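SnoaL-like domain-containing protein (Novosphingobium aromaticivorans, PDB 2RFR) is of unknown function but has the cystatin-like fold of the NTF2 superfamily, in which relatives often bind or convert small molecules inside a cone-shaped cavity. Local coordinates at residues P30-G35 and A66-Q71; D47-Y50 and A56-K59; C101-F106 and V135-A140. One frame throughout, in Å; residues are numbered along the deposited sequence.

How the interactions relate
Starting from the N terminus, helix 5-33 ends in the 30-35 segment, and interaction 1 sets that end against the C-terminal part of helix 61-69, closing a loop of 30 residues. Interaction 2 is nested inside this loop: there the chain doubles back as the hairpin of strands 48-52 and 58-59, then runs on into helix 61-69, whose Leu67 packs on the hairpin. Interaction 3 follows in series, between strands 96-109 and 131-141, closing a loop of 28 residues, mostly strand 112-128; no contact crosses another. Strand 48-52 lies beside strand 131-141, so interactions 2 and 3 touch through backbone and side chains, whereas interactions 1 and 3 stay about 7 Å apart at their nearest atoms.

Interaction 1: residues P30-G35 and A66-Q71; sequences PLADSG and ALIDGQ
Ile68, near the C-terminal end of helix 61-69, packs against the C-terminal end of helix 5-33, just where the chain leaves that helix through a Schellman motif at Gly35. The two branches of Ile68 do different jobs. CG2, anti to the backbone N, is set on the bare backbone of Gly35 and lies 3.8 Å from Gly35 CA. CG1 stands beside the N (chi1 -57°) and carries Ile68 CD1 to Ala32 CB at 4.1 Å, about a turn back along the helix. Gly35 has a positive phi of 74°, a value that favours glycine, and Gly35 N closes the last turn on Ala32 O at 3.1 Å. Ala32 and Ile68 are buried, with Leu40 of helix 37-41 touching both.

No direct hydrogen bond joins the two segments, but Arg74 ties the helix ends together: it bonds to Gly35 O and Ile68 O and forms a salt bridge with Asp69. A water 2.6 Å from Asp69 OD1 also donates weakly to Gly35 O. Behind the Schellman turn, Ser34 N and Ser34 OG grip Pro30 O from opposite faces of its carbonyl plane, with Ser34 OG 2.9 Å from Pro30 O.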
ATOM      1  N   PRO A  30       9.642  -3.733  -7.033  1.00  7.69           N
ATOM      2  CA  PRO A  30      10.699  -2.951  -7.705  1.00  8.58           C
ATOM      3  C   PRO A  30      11.861  -3.812  -8.134  1.00  8.15           C
ATOM      4  O   PRO A  30      12.373  -3.626  -9.248  1.00  8.85           O
ATOM      5  CB  PRO A  30      11.032  -1.890  -6.673  1.00  9.10           C
ATOM      6  CG  PRO A  30       9.694  -1.691  -5.951  1.00  9.46           C
ATOM      7  CD  PRO A  30       9.162  -3.065  -5.808  1.00  8.57           C
ATOM      8  N   LEU A  31      12.310  -4.728  -7.286  1.00  7.56           N
ATOM      9  CA  LEU A  31      13.446  -5.588  -7.670  1.00  8.43           C
ATOM     10  C   LEU A  31      13.085  -6.515  -8.785  1.00  8.28           C
ATOM     11  O   LEU A  31      13.854  -6.715  -9.727  1.00  8.89           O
ATOM     12  CB  LEU A  31      13.980  -6.320  -6.456  1.00  8.59           C
ATOM     13  CG  LEU A  31      14.633  -5.514  -5.382  1.00  8.75           C
ATOM     14  CD1 LEU A  31      14.868  -6.319  -4.109  1.00 10.08           C
ATOM     15  CD2 LEU A  31      15.927  -4.962  -5.856  1.00 12.81           C
ATOM     16  N   ALA A  32      11.881  -7.072  -8.760  1.00  7.51           N
ATOM     17  CA  ALA A  32      11.432  -7.974  -9.832  1.00  7.86           C
ATOM     18  C   ALA A  32      11.320  -7.231 -11.128  1.00  7.76           C
ATOM     19  O   ALA A  32      11.758  -7.696 -12.178  1.00  8.24           O
ATOM     20  CB  ALA A  32      10.098  -8.622  -9.446  1.00  7.72           C
ATOM     21  N   ASP A  33      10.712  -6.055 -11.095  1.00  7.47           N
ATOM     22  CA  ASP A  33      10.422  -5.298 -12.318  1.00  7.69           C
ATOM     23  C   ASP A  33      11.675  -4.718 -12.956  1.00  7.79           C
ATOM     24  O   ASP A  33      11.671  -4.474 -14.139  1.00  9.47           O
ATOM     25  CB  ASP A  33       9.363  -4.243 -11.998  1.00  7.31           C
ATOM     26  CG  ASP A  33       8.017  -4.859 -11.779  1.00  8.13           C
ATOM     27  OD1 ASP A  33       7.753  -5.923 -12.371  1.00  9.71           O
ATOM     28  OD2 ASP A  33       7.207  -4.257 -11.038  1.00  8.58           O
ATOM     29  N   SER A  34      12.735  -4.495 -12.158  1.00  8.43           N
ATOM     30  CA  SER A  34      14.027  -4.043 -12.691  1.00  8.95           C
ATOM     31  C   SER A  34      14.951  -5.193 -13.012  1.00 10.04           C
ATOM     32  O   SER A  34      16.043  -4.983 -13.487  1.00 11.89           O
ATOM     33  CB  SER A  34      14.667  -3.081 -11.720  1.00 10.08           C
ATOM     34  OG  SER A  34      14.990  -3.695 -10.479  1.00 10.84           O
ATOM     35  N   GLY A  35      14.522  -6.424 -12.771  1.00  9.07           N
ATOM     36  CA  GLY A  35      15.350  -7.574 -13.067  1.00 10.58           C
ATOM     37  C   GLY A  35      16.514  -7.826 -12.147  1.00  9.57           C
ATOM     38  O   GLY A  35      17.489  -8.437 -12.571  1.00 10.84           O
ATOM     39  N   ALA A  66      16.698 -17.412 -10.249  1.00 10.66           N
ATOM     40  CA  ALA A  66      16.481 -17.984 -11.557  1.00 11.16           C
ATOM     41  C   ALA A  66      15.056 -17.686 -12.045  1.00 11.27           C
ATOM     42  O   ALA A  66      14.846 -17.594 -13.264  1.00 12.84           O
ATOM     43  CB  ALA A  66      16.730 -19.479 -11.543  1.00 12.96           C
ATOM     44  N   LEU A  67      14.050 -17.457 -11.179  1.00 10.73           N
ATOM     45  CA  LEU A  67      12.722 -17.056 -11.599  1.00 10.59           C
ATOM     46  C   LEU A  67      12.832 -15.697 -12.314  1.00 11.05           C
ATOM     47  O   LEU A  67      12.213 -15.487 -13.336  1.00 13.10           O
ATOM     48  CB  LEU A  67      11.762 -16.932 -10.416  1.00 12.00           C
ATOM     49  CG  LEU A  67      11.459 -18.155  -9.608  1.00 14.35           C
ATOM     50  CD1 LEU A  67      10.621 -17.807  -8.361  1.00 18.02           C
ATOM     51  CD2 LEU A  67      10.748 -19.131 -10.489  1.00 17.78           C
ATOM     52  N   ILE A  68      13.618 -14.758 -11.774  1.00  9.13           N
ATOM     53  CA  ILE A  68      13.719 -13.388 -12.342  1.00  9.45           C
ATOM     54  C   ILE A  68      14.583 -13.363 -13.581  1.00  9.35           C
ATOM     55  O   ILE A  68      14.343 -12.627 -14.511  1.00 10.24           O
ATOM     56  CB  ILE A  68      14.236 -12.478 -11.227  1.00  9.70           C
ATOM     57  CG1 ILE A  68      13.330 -12.511  -9.975  1.00 10.62           C
ATOM     58  CG2 ILE A  68      14.391 -11.031 -11.727  1.00  9.61           C
ATOM     59  CD1 ILE A  68      11.849 -12.229 -10.252  1.00 11.93           C
ATOM     60  N   ASP A  69      15.598 -14.210 -13.602  1.00 10.07           N
ATOM     61  CA  ASP A  69      16.429 -14.363 -14.781  1.00 10.22           C
ATOM     62  C   ASP A  69      15.824 -15.214 -15.877  1.00 11.11           C
ATOM     63  O   ASP A  69      16.352 -15.262 -17.004  1.00 12.35           O
ATOM     64  CB  ASP A  69      17.757 -14.942 -14.380  1.00 11.38           C
ATOM     65  CG  ASP A  69      18.650 -13.972 -13.595  1.00 13.86           C
ATOM     66  OD1 ASP A  69      18.490 -12.750 -13.785  1.00 12.99           O
ATOM     67  OD2 ASP A  69      19.566 -14.429 -12.848  1.00 15.68           O
ATOM     68  N   GLY A  70      14.705 -15.862 -15.580  1.00 10.75           N
ATOM     69  CA  GLY A  70      14.079 -16.791 -16.477  1.00 11.45           C
ATOM     70  C   GLY A  70      13.419 -16.163 -17.654  1.00 11.25           C
ATOM     71  O   GLY A  70      13.050 -14.977 -17.667  1.00 11.87           O
ATOM     72  N   GLN A  71      13.294 -16.942 -18.730  0.60 13.62           N
ATOM     73  CA  GLN A  71      12.676 -16.505 -19.979  0.60 16.83           C
ATOM     74  C   GLN A  71      11.389 -15.763 -19.800  0.60 14.49           C
ATOM     75  O   GLN A  71      11.155 -14.676 -20.351  0.60 14.86           O
ATOM     76  CB  GLN A  71      12.292 -17.714 -20.838  0.60 18.94           C
ATOM     77  CG  GLN A  71      13.339 -18.212 -21.713  0.60 20.00           C
ATOM     78  CD  GLN A  71      13.010 -19.622 -22.233  0.60 20.29           C
ATOM     79  OE1 GLN A  71      13.933 -20.299 -22.716  0.60 35.81           O
ATOM     80  NE2 GLN A  71      11.662 -20.052 -22.203  0.60 14.39           N
TER
HETATM   81  O   HOH W   1      20.050 -10.756 -13.007  1.00 25.43           O

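Interaction 2: residues D47-Y50 and A56-K59; sequences DGEY and ATAK
Glu49 lies along the aliphatic chain of Lys59, the two side chains running side by side and pointing the same way. Each has CG anti to its carbonyl carbon (chi1 -63° in Glu49, -51° in Lys59) and is extended beyond it, which carries Glu49 OE2 over the Lys59 methylenes, 3.2 Å from Lys59 CE. The charges themselves meet only in a long salt bridge, Glu49 OE2 to Lys59 NZ at 3.9 Å, and Lys59 has a second conformer, so this pairing is probably loose. Glu49 OE1 has a stronger partner, the guanidinium of Arg136 on the neighbouring strand. A leucine in place of Glu49 would probably leave Lys59 without its acidic mate and cost Arg136 its salt bridge to OE1, with Glu138 still its acidic partner. Glu49 and Lys59 form a non-hydrogen-bonded pair of the antiparallel beta hairpin 48-52/58-59, at the edge of the curved NTF2-like sheet. Next to it comes the hydrogen-bonded pair of Tyr50 and Ala58: Tyr50 N donates to Ala58 O at 2.9 Å, and Ala58 N returns a bond to Tyr50 O at 3.0 Å. Ala58 O also receives a CA-H contact from Glu49. On the face opposite Glu49, Tyr50 CB meets Ala58 CB at 4.4 Å, with Leu67 packed against both residues. Past the last pair, Thr57 CG2 rests 3.7 Å from Tyr50 O, and a water bridges Tyr50 O to Ala56 O.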
ATOM      1  N   ASP A  47      18.067 -20.722   2.268  1.00 11.38           N
ATOM      2  CA  ASP A  47      17.234 -21.844   1.856  1.00 12.92           C
ATOM      3  C   ASP A  47      15.732 -21.500   1.817  1.00 11.64           C
ATOM      4  O   ASP A  47      14.863 -22.342   1.969  1.00 13.64           O
ATOM      5  CB  ASP A  47      17.496 -23.049   2.756  1.00 13.72           C
ATOM      6  CG  ASP A  47      17.071 -22.863   4.161  1.00 19.66           C
ATOM      7  OD1 ASP A  47      16.849 -21.715   4.580  1.00 22.30           O
ATOM      8  OD2 ASP A  47      17.083 -23.896   4.918  1.00 27.71           O
ATOM      9  N   GLY A  48      15.454 -20.238   1.540  1.00 10.65           N
ATOM     10  CA  GLY A  48      14.078 -19.764   1.446  1.00  9.99           C
ATOM     11  C   GLY A  48      13.320 -20.378   0.288  1.00  9.90           C
ATOM     12  O   GLY A  48      13.899 -20.862  -0.679  1.00 10.51           O
ATOM     13  N   GLU A  49      11.985 -20.307   0.361  1.00  8.71           N
ATOM     14  CA  GLU A  49      11.158 -20.911  -0.682  1.00  9.42           C
ATOM     15  C   GLU A  49      10.116 -19.912  -1.179  1.00  8.99           C
ATOM     16  O   GLU A  49       9.579 -19.094  -0.420  1.00  9.06           O
ATOM     17  CB  GLU A  49      10.430 -22.123  -0.120  1.00 10.59           C
ATOM     18  CG  GLU A  49      11.341 -23.217   0.326  1.00 14.56           C
ATOM     19  CD  GLU A  49      10.497 -24.376   0.750  1.00 20.88           C
ATOM     20  OE1 GLU A  49       9.519 -24.208   1.554  1.00 26.26           O
ATOM     21  OE2 GLU A  49      10.890 -25.480   0.414  1.00 37.74           O
ATOM     22  N   TYR A  50       9.775 -20.085  -2.443  1.00  8.80           N
ATOM     23  CA  TYR A  50       8.690 -19.353  -3.070  1.00  8.40           C
ATOM     24  C   TYR A  50       7.850 -20.372  -3.830  1.00  8.67           C
ATOM     25  O   TYR A  50       8.312 -20.968  -4.820  1.00  8.48           O
ATOM     26  CB  TYR A  50       9.248 -18.277  -3.989  1.00  9.95           C
ATOM     27  CG  TYR A  50       8.223 -17.323  -4.603  1.00 10.00           C
ATOM     28  CD1 TYR A  50       6.846 -17.350  -4.327  1.00 10.23           C
ATOM     29  CD2 TYR A  50       8.691 -16.249  -5.392  1.00 12.44           C
ATOM     30  CE1 TYR A  50       5.954 -16.464  -4.957  1.00 11.34           C
ATOM     31  CE2 TYR A  50       7.796 -15.369  -6.000  1.00 13.70           C
ATOM     32  CZ  TYR A  50       6.429 -15.471  -5.756  1.00 12.98           C
ATOM     33  OH  TYR A  50       5.498 -14.615  -6.341  1.00 16.39           O
ATOM     34  N   ALA A  56       6.420 -25.480  -9.942  1.00  9.68           N
ATOM     35  CA  ALA A  56       7.510 -26.000  -9.129  1.00 10.59           C
ATOM     36  C   ALA A  56       7.869 -24.976  -8.076  1.00 10.80           C
ATOM     37  O   ALA A  56       7.972 -23.824  -8.366  1.00 11.83           O
ATOM     38  CB  ALA A  56       8.737 -26.258 -10.057  1.00 12.62           C
ATOM     39  N   THR A  57       8.124 -25.414  -6.865  1.00 10.52           N
ATOM     40  CA  THR A  57       8.589 -24.504  -5.822  1.00  9.76           C
ATOM     41  C   THR A  57      10.014 -24.135  -6.050  1.00 10.77           C
ATOM     42  O   THR A  57      10.859 -25.017  -6.368  1.00 12.55           O
ATOM     43  CB  THR A  57       8.446 -25.145  -4.480  1.00 10.99           C
ATOM     44  OG1 THR A  57       7.057 -25.454  -4.304  1.00 11.98           O
ATOM     45  CG2 THR A  57       8.973 -24.301  -3.357  1.00 12.35           C
ATOM     46  N   ALA A  58      10.359 -22.852  -5.948  1.00  9.56           N
ATOM     47  CA  ALA A  58      11.730 -22.381  -5.986  1.00  9.54           C
ATOM     48  C   ALA A  58      12.283 -22.468  -4.590  1.00  9.54           C
ATOM     49  O   ALA A  58      11.777 -21.831  -3.670  1.00 10.80           O
ATOM     50  CB  ALA A  58      11.762 -20.940  -6.487  1.00 10.77           C
ATOM     51  N   LYS A  59      13.301 -23.310  -4.419  0.52  9.32           N
ATOM     52  CA  LYS A  59      13.944 -23.549  -3.124  0.52 10.98           C
ATOM     53  C   LYS A  59      15.395 -23.096  -3.159  0.52  9.98           C
ATOM     54  O   LYS A  59      16.190 -23.619  -3.960  0.52 10.24           O
ATOM     55  CB  LYS A  59      13.883 -25.044  -2.776  0.52 12.87           C
ATOM     56  CG  LYS A  59      12.456 -25.657  -2.892  0.52 11.32           C
ATOM     57  CD  LYS A  59      12.326 -26.994  -2.272  0.52 13.97           C
ATOM     58  CE  LYS A  59      10.866 -27.369  -2.152  0.52 11.48           C
ATOM     59  NZ  LYS A  59      10.792 -28.801  -1.622  0.52 18.28           N
TER
HETATM   60  O   HOH W   2       6.840 -21.396  -7.275  1.00 16.33           O

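Interaction 3: residues C101-F106 and V135-A140; sequences CHSVVF and VRRENA
Within these two segments the nearest CA atoms are those of Ser103 and Asn139, 8.8 Å apart; the strands are not sheet neighbours, strand 112-128 runs between them, and no backbone bond joins the segments. What meets is polar. Ser103 OG, turned toward the 135-140 segment, lies 3.5 Å from Asn139 ND2, and it sits at the edge of the Arg137 guanidinium, near its plane, 4.1 Å from Arg137 NH2. Neither approach is a hydrogen bond. The link is Asn121 of the intervening strand: its OD1 accepts from Arg137 NH2 and from Asn139 ND2, while its ND2 donates to Ser103 OG. Asn139 also has a second conformer, so its share in this network may be partial. Arg137 gets there fully stretched, with CG anti to the backbone N (chi1 -180°) and the chain extended to NE; Tyr28 of helix 5-33 makes a cation-pi contact with it.

Next along the strand, Arg136 NE forms a salt bridge with Glu138 OE2 at 2.8 Å, nearly straight at 174°. OE2 lies in the guanidinium plane, but NE comes to its anti side from 34° out of the carboxylate plane. His102 NE2 bonds to Asp33 of a neighbouring subunit.

Because Asn121 OD1 takes two N-H donors, a flip of its amide is probably disfavoured: the NH2 would then face those donors. The buried polar ends of Ser103, Arg137 and Asn139 are thus satisfied through one shared amide, with Arg137 also held against Tyr28.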
ATOM      1  N   CYS A 101      -0.967 -10.354   2.038  1.00  7.90           N
ATOM      2  CA  CYS A 101      -1.208  -9.228   1.149  1.00  7.76           C
ATOM      3  C   CYS A 101      -1.785  -9.798  -0.164  1.00  6.89           C
ATOM      4  O   CYS A 101      -1.748 -10.967  -0.430  1.00  9.69           O
ATOM      5  CB  CYS A 101       0.033  -8.378   0.894  1.00  8.71           C
ATOM      6  SG  CYS A 101       1.368  -9.171  -0.035  1.00  9.87           S
ATOM      7  N   HIS A 102      -2.257  -8.860  -0.945  1.00  7.30           N
ATOM      8  CA  HIS A 102      -2.653  -9.142  -2.319  1.00  7.93           C
ATOM      9  C   HIS A 102      -1.529  -8.762  -3.235  1.00  7.17           C
ATOM     10  O   HIS A 102      -0.737  -7.848  -2.946  1.00  7.85           O
ATOM     11  CB  HIS A 102      -3.878  -8.332  -2.701  1.00  8.75           C
ATOM     12  CG  HIS A 102      -5.097  -8.613  -1.902  1.00  9.04           C
ATOM     13  ND1 HIS A 102      -5.455  -7.864  -0.801  1.00 17.07           N
ATOM     14  CD2 HIS A 102      -6.035  -9.557  -2.028  1.00  8.42           C
ATOM     15  CE1 HIS A 102      -6.607  -8.337  -0.331  1.00 18.58           C
ATOM     16  NE2 HIS A 102      -6.973  -9.383  -1.051  1.00 10.23           N
ATOM     17  N   SER A 103      -1.467  -9.370  -4.408  1.00  8.50           N
ATOM     18  CA  SER A 103      -0.578  -8.910  -5.479  1.00  8.83           C
ATOM     19  C   SER A 103      -1.301  -8.938  -6.811  1.00  8.00           C
ATOM     20  O   SER A 103      -2.113  -9.821  -7.068  1.00  9.36           O
ATOM     21  CB  SER A 103       0.701  -9.743  -5.497  1.00 10.16           C
ATOM     22  OG  SER A 103       0.479 -11.126  -5.755  1.00 11.38           O
ATOM     23  N   VAL A 104      -1.017  -7.952  -7.616  1.00  7.20           N
ATOM     24  CA  VAL A 104      -1.503  -7.881  -8.977  1.00  7.46           C
ATOM     25  C   VAL A 104      -0.305  -7.733  -9.890  1.00  7.43           C
ATOM     26  O   VAL A 104       0.532  -6.854  -9.647  1.00  9.43           O
ATOM     27  CB  VAL A 104      -2.508  -6.705  -9.184  1.00  7.86           C
ATOM     28  CG1 VAL A 104      -2.974  -6.647 -10.640  1.00 10.12           C
ATOM     29  CG2 VAL A 104      -3.663  -6.840  -8.201  1.00 10.65           C
ATOM     30  N   VAL A 105      -0.252  -8.551 -10.916  1.00  6.77           N
ATOM     31  CA  VAL A 105       0.696  -8.356 -11.984  1.00  7.38           C
ATOM     32  C   VAL A 105       0.004  -7.623 -13.097  1.00  6.64           C
ATOM     33  O   VAL A 105      -0.900  -8.175 -13.734  1.00  7.49           O
ATOM     34  CB  VAL A 105       1.324  -9.678 -12.503  1.00  7.98           C
ATOM     35  CG1 VAL A 105       2.352  -9.373 -13.583  1.00 10.94           C
ATOM     36  CG2 VAL A 105       1.915 -10.482 -11.365  1.00 10.72           C
ATOM     37  N   PHE A 106       0.364  -6.365 -13.306  1.00  6.27           N
ATOM     38  CA  PHE A 106      -0.099  -5.601 -14.441  1.00  7.01           C
ATOM     39  C   PHE A 106       0.801  -5.879 -15.644  1.00  7.69           C
ATOM     40  O   PHE A 106       2.010  -5.979 -15.489  1.00  9.08           O
ATOM     41  CB  PHE A 106      -0.126  -4.104 -14.146  1.00  7.86           C
ATOM     42  CG  PHE A 106      -1.131  -3.709 -13.105  1.00  7.67           C
ATOM     43  CD1 PHE A 106      -2.458  -3.435 -13.454  1.00  8.97           C
ATOM     44  CD2 PHE A 106      -0.770  -3.617 -11.761  1.00  8.54           C
ATOM     45  CE1 PHE A 106      -3.349  -3.121 -12.465  1.00  8.67           C
ATOM     46  CE2 PHE A 106      -1.667  -3.278 -10.787  1.00  8.99           C
ATOM     47  CZ  PHE A 106      -2.970  -3.012 -11.144  1.00  9.09           C
ATOM     48  N   VAL A 135      11.225 -16.319   4.806  1.00  9.15           N
ATOM     49  CA  VAL A 135      11.459 -17.766   4.875  1.00  9.45           C
ATOM     50  C   VAL A 135      10.685 -18.461   3.784  1.00  9.54           C
ATOM     51  O   VAL A 135      11.258 -19.150   2.955  1.00 10.66           O
ATOM     52  CB  VAL A 135      11.103 -18.302   6.257  1.00 10.15           C
ATOM     53  CG1 VAL A 135      11.209 -19.857   6.290  1.00 12.76           C
ATOM     54  CG2 VAL A 135      12.007 -17.653   7.314  1.00 12.53           C
ATOM     55  N   ARG A 136       9.375 -18.252   3.717  1.00  9.15           N
ATOM     56  CA  ARG A 136       8.537 -18.857   2.685  1.00  9.51           C
ATOM     57  C   ARG A 136       7.524 -17.829   2.219  1.00 10.16           C
ATOM     58  O   ARG A 136       6.895 -17.119   3.013  1.00 12.16           O
ATOM     59  CB  ARG A 136       7.825 -20.090   3.235  1.00 11.04           C
ATOM     60  CG  ARG A 136       7.011 -20.829   2.203  1.00 12.52           C
ATOM     61  CD  ARG A 136       6.586 -22.215   2.739  1.00 17.38           C
ATOM     62  NE  ARG A 136       5.659 -22.948   1.884  1.00 15.56           N
ATOM     63  CZ  ARG A 136       5.941 -23.836   0.914  1.00 19.51           C
ATOM     64  NH1 ARG A 136       7.155 -24.133   0.598  1.00 27.35           N
ATOM     65  NH2 ARG A 136       4.939 -24.384   0.231  1.00 25.64           N
ATOM     66  N   ARG A 137       7.302 -17.784   0.900  1.00  8.07           N
ATOM     67  CA  ARG A 137       6.179 -17.037   0.328  1.00  8.04           C
ATOM     68  C   ARG A 137       5.347 -18.058  -0.422  1.00  8.07           C
ATOM     69  O   ARG A 137       5.886 -18.867  -1.172  1.00  8.55           O
ATOM     70  CB  ARG A 137       6.679 -15.979  -0.660  1.00  8.42           C
ATOM     71  CG  ARG A 137       5.560 -15.137  -1.309  1.00  8.61           C
ATOM     72  CD  ARG A 137       6.129 -14.162  -2.283  1.00  9.08           C
ATOM     73  NE  ARG A 137       5.029 -13.478  -2.977  1.00  8.90           N
ATOM     74  CZ  ARG A 137       5.243 -12.568  -3.900  1.00  9.25           C
ATOM     75  NH1 ARG A 137       6.456 -12.237  -4.273  1.00 11.72           N
ATOM     76  NH2 ARG A 137       4.216 -11.980  -4.438  1.00 10.34           N
ATOM     77  N   GLU A 138       4.028 -17.977  -0.241  1.00  7.70           N
ATOM     78  CA  GLU A 138       3.081 -18.798  -0.967  1.00  7.37           C
ATOM     79  C   GLU A 138       2.094 -17.846  -1.642  1.00  7.22           C
ATOM     80  O   GLU A 138       1.585 -16.924  -1.039  1.00  8.52           O
ATOM     81  CB  GLU A 138       2.306 -19.690   0.006  1.00  9.11           C
ATOM     82  CG  GLU A 138       3.165 -20.747   0.709  1.00 11.00           C
ATOM     83  CD  GLU A 138       2.486 -21.431   1.827  1.00 15.29           C
ATOM     84  OE1 GLU A 138       1.598 -20.876   2.478  1.00 24.47           O
ATOM     85  OE2 GLU A 138       2.927 -22.531   2.146  1.00 19.97           O
ATOM     86  N   ASN A 139       1.728 -18.203  -2.864  0.53  7.49           N
ATOM     87  CA  ASN A 139       0.909 -17.369  -3.693  0.53  7.56           C
ATOM     88  C   ASN A 139      -0.078 -18.248  -4.483  0.53  7.98           C
ATOM     89  O   ASN A 139       0.235 -19.383  -4.866  0.53  8.30           O
ATOM     90  CB  ASN A 139       1.920 -16.554  -4.534  0.53 10.04           C
ATOM     91  CG  ASN A 139       1.364 -15.907  -5.730  0.53  9.52           C
ATOM     92  OD1 ASN A 139       1.036 -16.563  -6.695  0.53 14.09           O
ATOM     93  ND2 ASN A 139       1.331 -14.571  -5.713  0.53 11.99           N
ATOM     94  N   ALA A 140      -1.303 -17.756  -4.684  1.00  6.87           N
ATOM     95  CA  ALA A 140      -2.318 -18.476  -5.451  1.00  6.81           C
ATOM     96  C   ALA A 140      -3.245 -17.432  -6.072  1.00  6.96           C
ATOM     97  O   ALA A 140      -3.501 -16.362  -5.505  1.00  7.29           O
ATOM     98  CB  ALA A 140      -3.104 -19.430  -4.574  1.00  8.85           C
TER